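Local coordinates for bumblebee peptidoglycan recognition protein SA (Bombus, PDB 5XZ4), which probably recognises bacterial peptidoglycan in insect innate immunity, preferring the Dap-type over the Lys-type polymer, at residues F74-D79 and N122-L127; S48-Q53 and N81-R86. All coordinates share one frame; numbering follows the deposited sequence.

Contact 1 (F74-D79 and N122-L127)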
loop_
_atom_site.group_PDB
_atom_site.type_symbol
_atom_site.label_atom_id
_atom_site.label_comp_id
_atom_site.label_asym_id
_atom_site.label_seq_id
_atom_site.Cartn_x
_atom_site.Cartn_y
_atom_site.Cartn_z
ATOM N N PHE A 74 -1.017 -3.198 1.861
ATOM C CA PHE A 74 -0.473 -2.586 3.076
ATOM C C PHE A 74 -0.785 -1.095 3.074
ATOM O O PHE A 74 -0.952 -0.494 2.002
ATOM C CB PHE A 74 1.080 -2.730 3.107
ATOM C CG PHE A 74 1.570 -4.157 3.155
ATOM C CD1 PHE A 74 1.720 -4.818 4.364
ATOM C CD2 PHE A 74 1.899 -4.846 1.987
ATOM C CE1 PHE A 74 2.154 -6.140 4.405
ATOM C CE2 PHE A 74 2.354 -6.170 2.038
ATOM C CZ PHE A 74 2.475 -6.814 3.239
ATOM N N LEU A 75 -0.822 -0.525 4.285
ATOM C CA LEU A 75 -0.879 0.947 4.457
ATOM C C LEU A 75 0.378 1.425 5.131
ATOM O O LEU A 75 0.995 0.666 5.941
ATOM C CB LEU A 75 -2.090 1.413 5.285
ATOM C CG LEU A 75 -3.476 0.957 4.829
ATOM C CD1 LEU A 75 -4.510 1.376 5.886
ATOM C CD2 LEU A 75 -3.834 1.539 3.495
ATOM N N ILE A 76 0.783 2.651 4.820
ATOM C CA ILE A 76 1.893 3.314 5.541
ATOM C C ILE A 76 1.298 4.468 6.356
ATOM O O ILE A 76 0.682 5.373 5.793
ATOM C CB ILE A 76 2.998 3.869 4.586
ATOM C CG1 ILE A 76 3.463 2.817 3.553
ATOM C CG2 ILE A 76 4.165 4.471 5.402
ATOM C CD1 ILE A 76 4.186 1.632 4.158
ATOM N N GLY A 77 1.487 4.422 7.674
ATOM C CA GLY A 77 1.051 5.507 8.550
ATOM C C GLY A 77 2.069 6.611 8.730
ATOM O O GLY A 77 3.288 6.382 8.608
ATOM N N GLY A 78 1.609 7.810 9.085
ATOM C CA GLY A 78 2.512 8.908 9.444
ATOM C C GLY A 78 3.235 8.686 10.775
ATOM O O GLY A 78 4.151 9.456 11.129
ATOM N N ASP A 79 2.828 7.640 11.503
ATOM C CA ASP A 79 3.600 7.124 12.650
ATOM C C ASP A 79 4.864 6.346 12.222
ATOM O O ASP A 79 5.661 5.950 13.086
ATOM C CB ASP A 79 2.698 6.244 13.547
ATOM C CG ASP A 79 2.169 4.994 12.840
ATOM O OD1 ASP A 79 2.347 4.830 11.607
ATOM O OD2 ASP A 79 1.559 4.141 13.527
ATOM N N ASN A 122 10.615 6.020 4.283
ATOM C CA ASN A 122 11.552 5.018 4.768
ATOM C C ASN A 122 10.853 3.700 5.111
ATOM O O ASN A 122 11.361 2.624 4.794
ATOM C CB ASN A 122 12.364 5.543 5.950
ATOM C CG ASN A 122 13.610 4.722 6.200
ATOM O OD1 ASN A 122 13.548 3.719 6.892
ATOM N ND2 ASN A 122 14.749 5.132 5.618
ATOM N N ALA A 123 9.686 3.767 5.738
ATOM C CA ALA A 123 8.929 2.542 6.048
ATOM C C ALA A 123 8.541 1.780 4.779
ATOM O O ALA A 123 8.688 0.549 4.691
ATOM C CB ALA A 123 7.684 2.859 6.883
ATOM N N ALA A 124 8.049 2.507 3.778
ATOM C CA ALA A 124 7.680 1.858 2.517
ATOM C C ALA A 124 8.895 1.256 1.786
ATOM O O ALA A 124 8.820 0.126 1.276
ATOM C CB ALA A 124 6.977 2.849 1.613
ATOM N N HIS A 125 9.990 2.002 1.748
ATOM C CA HIS A 125 11.169 1.478 1.025
ATOM C C HIS A 125 11.757 0.273 1.769
ATOM O O HIS A 125 12.176 -0.695 1.122
ATOM C CB HIS A 125 12.199 2.579 0.824
ATOM C CG HIS A 125 13.158 2.334 -0.300
ATOM N ND1 HIS A 125 12.835 1.715 -1.493
ATOM C CD2 HIS A 125 14.457 2.709 -0.403
ATOM C CE1 HIS A 125 13.913 1.720 -2.277
ATOM N NE2 HIS A 125 14.896 2.319 -1.635
ATOM N N ALA A 126 11.722 0.307 3.109
ATOM C CA ALA A 126 12.206 -0.825 3.930
ATOM C C ALA A 126 11.306 -2.047 3.721
ATOM O O ALA A 126 11.785 -3.192 3.639
ATOM C CB ALA A 126 12.301 -0.444 5.406
ATOM N N LEU A 127 9.994 -1.814 3.581
ATOM C CA LEU A 127 9.069 -2.894 3.259
ATOM C C LEU A 127 9.381 -3.543 1.896
ATOM O O LEU A 127 9.384 -4.773 1.761
ATOM C CB LEU A 127 7.605 -2.370 3.273
ATOM C CG LEU A 127 6.485 -3.407 3.048
ATOM C CD1 LEU A 127 6.434 -4.419 4.189
ATOM C CD2 LEU A 127 5.121 -2.741 2.794
#

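Contact 2 (S48-Q53 and N81-R86)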
loop_
_atom_site.group_PDB
_atom_site.type_symbol
_atom_site.label_atom_id
_atom_site.label_comp_id
_atom_site.label_asym_id
_atom_site.label_seq_id
_atom_site.Cartn_x
_atom_site.Cartn_y
_atom_site.Cartn_z
ATOM N N SER A 48 -2.421 4.936 17.557
ATOM C CA SER A 48 -3.869 4.983 17.758
ATOM C C SER A 48 -4.628 5.664 16.587
ATOM O O SER A 48 -5.659 5.156 16.118
ATOM C CB SER A 48 -4.184 5.630 19.104
ATOM O OG SER A 48 -5.557 5.499 19.364
ATOM N N GLU A 49 -4.078 6.768 16.083
ATOM C CA GLU A 49 -4.676 7.495 14.955
ATOM C C GLU A 49 -4.637 6.648 13.676
ATOM O O GLU A 49 -5.597 6.631 12.899
ATOM C CB GLU A 49 -3.930 8.795 14.692
ATOM C CG GLU A 49 -4.720 10.074 14.884
ATOM C CD GLU A 49 -3.785 11.261 15.055
ATOM O OE1 GLU A 49 -3.016 11.534 14.124
ATOM O OE2 GLU A 49 -3.810 11.918 16.122
ATOM N N CYS A 50 -3.499 6.003 13.417
ATOM C CA CYS A 50 -3.360 5.222 12.190
ATOM C C CYS A 50 -4.206 3.952 12.211
ATOM O O CYS A 50 -4.800 3.581 11.189
ATOM C CB CYS A 50 -1.899 4.930 11.953
ATOM S SG CYS A 50 -0.907 6.412 11.564
ATOM N N ILE A 51 -4.347 3.327 13.386
ATOM C CA ILE A 51 -5.270 2.208 13.537
ATOM C C ILE A 51 -6.691 2.652 13.159
ATOM O O ILE A 51 -7.394 1.939 12.444
ATOM C CB ILE A 51 -5.231 1.616 14.992
ATOM C CG1 ILE A 51 -3.912 0.830 15.185
ATOM C CG2 ILE A 51 -6.486 0.775 15.310
ATOM C CD1 ILE A 51 -3.633 0.427 16.627
ATOM N N ALA A 52 -7.103 3.818 13.671
ATOM C CA ALA A 52 -8.447 4.326 13.366
ATOM C C ALA A 52 -8.638 4.572 11.875
ATOM O O ALA A 52 -9.702 4.266 11.310
ATOM C CB ALA A 52 -8.739 5.596 14.154
ATOM N N GLN A 53 -7.616 5.135 11.222
ATOM C CA GLN A 53 -7.741 5.350 9.785
ATOM C C GLN A 53 -7.877 4.047 9.029
ATOM O O GLN A 53 -8.706 3.933 8.125
ATOM C CB GLN A 53 -6.578 6.165 9.212
ATOM C CG GLN A 53 -6.703 7.662 9.335
ATOM C CD GLN A 53 -7.767 8.242 8.406
ATOM O OE1 GLN A 53 -8.421 7.534 7.635
ATOM N NE2 GLN A 53 -7.903 9.520 8.453
ATOM N N ASN A 81 4.777 3.389 10.689
ATOM C CA ASN A 81 4.467 1.961 10.749
ATOM C C ASN A 81 3.804 1.448 9.485
ATOM O O ASN A 81 3.146 2.204 8.748
ATOM C CB ASN A 81 3.598 1.652 11.970
ATOM C CG ASN A 81 4.373 1.747 13.262
ATOM O OD1 ASN A 81 5.481 1.205 13.380
ATOM N ND2 ASN A 81 3.816 2.463 14.220
ATOM N N VAL A 82 4.003 0.154 9.249
ATOM C CA VAL A 82 3.354 -0.569 8.157
ATOM C C VAL A 82 2.176 -1.359 8.736
ATOM O O VAL A 82 2.348 -2.111 9.702
ATOM C CB VAL A 82 4.354 -1.541 7.464
ATOM C CG1 VAL A 82 3.666 -2.320 6.339
ATOM C CG2 VAL A 82 5.565 -0.789 6.917
ATOM N N TYR A 83 1.007 -1.196 8.114
ATOM C CA TYR A 83 -0.217 -1.885 8.509
ATOM C C TYR A 83 -0.582 -2.928 7.439
ATOM O O TYR A 83 -0.729 -2.583 6.261
ATOM C CB TYR A 83 -1.373 -0.856 8.690
ATOM C CG TYR A 83 -1.136 0.057 9.863
ATOM C CD1 TYR A 83 -0.231 1.122 9.778
ATOM C CD2 TYR A 83 -1.764 -0.188 11.092
ATOM C CE1 TYR A 83 0.061 1.924 10.888
ATOM C CE2 TYR A 83 -1.500 0.601 12.205
ATOM C CZ TYR A 83 -0.587 1.641 12.120
ATOM O OH TYR A 83 -0.328 2.380 13.261
ATOM N N GLU A 84 -0.763 -4.179 7.838
ATOM C CA GLU A 84 -1.152 -5.239 6.906
ATOM C C GLU A 84 -2.624 -5.135 6.553
ATOM O O GLU A 84 -3.456 -5.132 7.450
ATOM C CB GLU A 84 -0.852 -6.610 7.510
ATOM C CG GLU A 84 -1.168 -7.755 6.570
ATOM C CD GLU A 84 -1.215 -9.097 7.252
ATOM O OE1 GLU A 84 -1.657 -9.202 8.419
ATOM O OE2 GLU A 84 -0.793 -10.083 6.625
ATOM N N GLY A 85 -2.919 -5.056 5.252
ATOM C CA GLY A 85 -4.289 -5.117 4.748
ATOM C C GLY A 85 -4.519 -6.520 4.215
ATOM O O GLY A 85 -4.461 -7.493 4.968
ATOM N N ARG A 86 -4.621 -6.623 2.881
ATOM C CA ARG A 86 -4.684 -7.939 2.246
ATOM C C ARG A 86 -3.339 -8.710 2.326
ATOM O O ARG A 86 -3.347 -9.939 2.156
ATOM C CB ARG A 86 -5.135 -7.818 0.797
ATOM C CG ARG A 86 -6.575 -7.364 0.673
ATOM C CD ARG A 86 -6.991 -7.125 -0.768
ATOM N NE ARG A 86 -8.384 -6.627 -0.812
ATOM C CZ ARG A 86 -9.346 -7.076 -1.618
ATOM N NH1 ARG A 86 -9.136 -8.006 -2.559
ATOM N NH2 ARG A 86 -10.573 -6.556 -1.482
#

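Contact 1 (F74-D79 and N122-L127)
Leu127 sets one methyl, CD2, over a face of the Phe74 ring, 4.2 Å from the ring centroid and 25° off its normal. The CH-pi contact is offset toward the rim where the ring joins its chain, for the shortest approach is CD2 of Leu127 to CG of Phe74, at 3.8 Å. CG of Leu127 stands anti to the backbone N (chi1 -176°), which lays CD2 over the Phe74 ring. Two residues along, Ile76 meets the preceding turn of the helix with both its branches. Its CD1 lies 3.9 Å from CA of Ala124, against the backbone itself, while CG2 packs at 4.1 Å from CB of Ala123. With CG1 beside the backbone N and CG2 beside the carbonyl carbon, the two arms rest on neighbouring alanines, one each. The axes of the short segments 74-76 and 122-127 pass 9.2 Å apart and run at 146°, nearer antiparallel than parallel. Every touching residue is buried, and the interaction is wholly apolar.

Around this first shell, Val82 of the edge strand touches Phe74, Ile76 and Leu127, and Ile105 of strand 102-107 touches Ile76 and Leu127. Trp88 meets the Phe74 ring edge-to-face and also packs on Leu127. Backbone hydrogen bonds to Gly104 and Gly106 hold Phe74 in the sheet, and Ile76 is likewise bonded to Gly106 and Ile108. A helix laid on a mixed beta-sheet through aliphatic and aromatic side chains in this way belongs to the alpha/beta core of the amidase-like PGRP fold.

Contact 2 (S48-Q53 and N81-R86)
The Tyr83 ring receives Ile51 at its edge, near the ring plane, where CG1 of the isoleucine lies 3.8 Å from CE2; the two side chains cross at about a right angle. Cys50 comes in obliquely at the phenol end, its CB 3.5 Å from CZ. This is helix-on-sheet packing in the amidase-like PGRP fold, joining helix 47-64 to the edge strand 82-84. Tyr83 has CG beside the backbone N and anti to the carbonyl carbon (chi1 -67°), and its ring reaches across to the helix, where the nearest CA atoms, those of Ile51 and Tyr83, are still 8.2 Å apart. The phenol is tied at its far end by a hydrogen bond to OD2 of Asp79, which also receives ND2 of Asn81. A leucine in place of Tyr83 would probably leave Asp79 without its phenol partner and open a gap beside Cys50 and Ile51. Cys50 is itself fixed by the disulfide to Cys44, close to the start of the helix. SG turns to the side of its own backbone N (chi1 -67°), and it is the methylene carbon that meets the phenol, with CB of Cys50 3.3 Å from OH of Tyr83.

How the contacts relate
Contacts 1 and 2 pack different helices against two neighbouring antiparallel strands of one sheet, their centres about 10 Å apart. Both are buried. Contact 1 is the deeper, its centre about 8 Å from the centre of the chain, against about 11 Å for that of contact 2, and buries more surface, 217 against 135 Å². Its chemistry is purely hydrocarbon, whereas contact 2, with partly exposed Ile51 at its margin, brings in a phenol and a disulfide-bonded cysteine. The two are joined directly: Leu75 N probably donates to Tyr83 O, 2.9 Å away, and Gly77 CA, after strand 74-76, lies 3.7 Å from Cys50 SG. Asp79 of contact 1 gives its OD2 bonds to residues of contact 2.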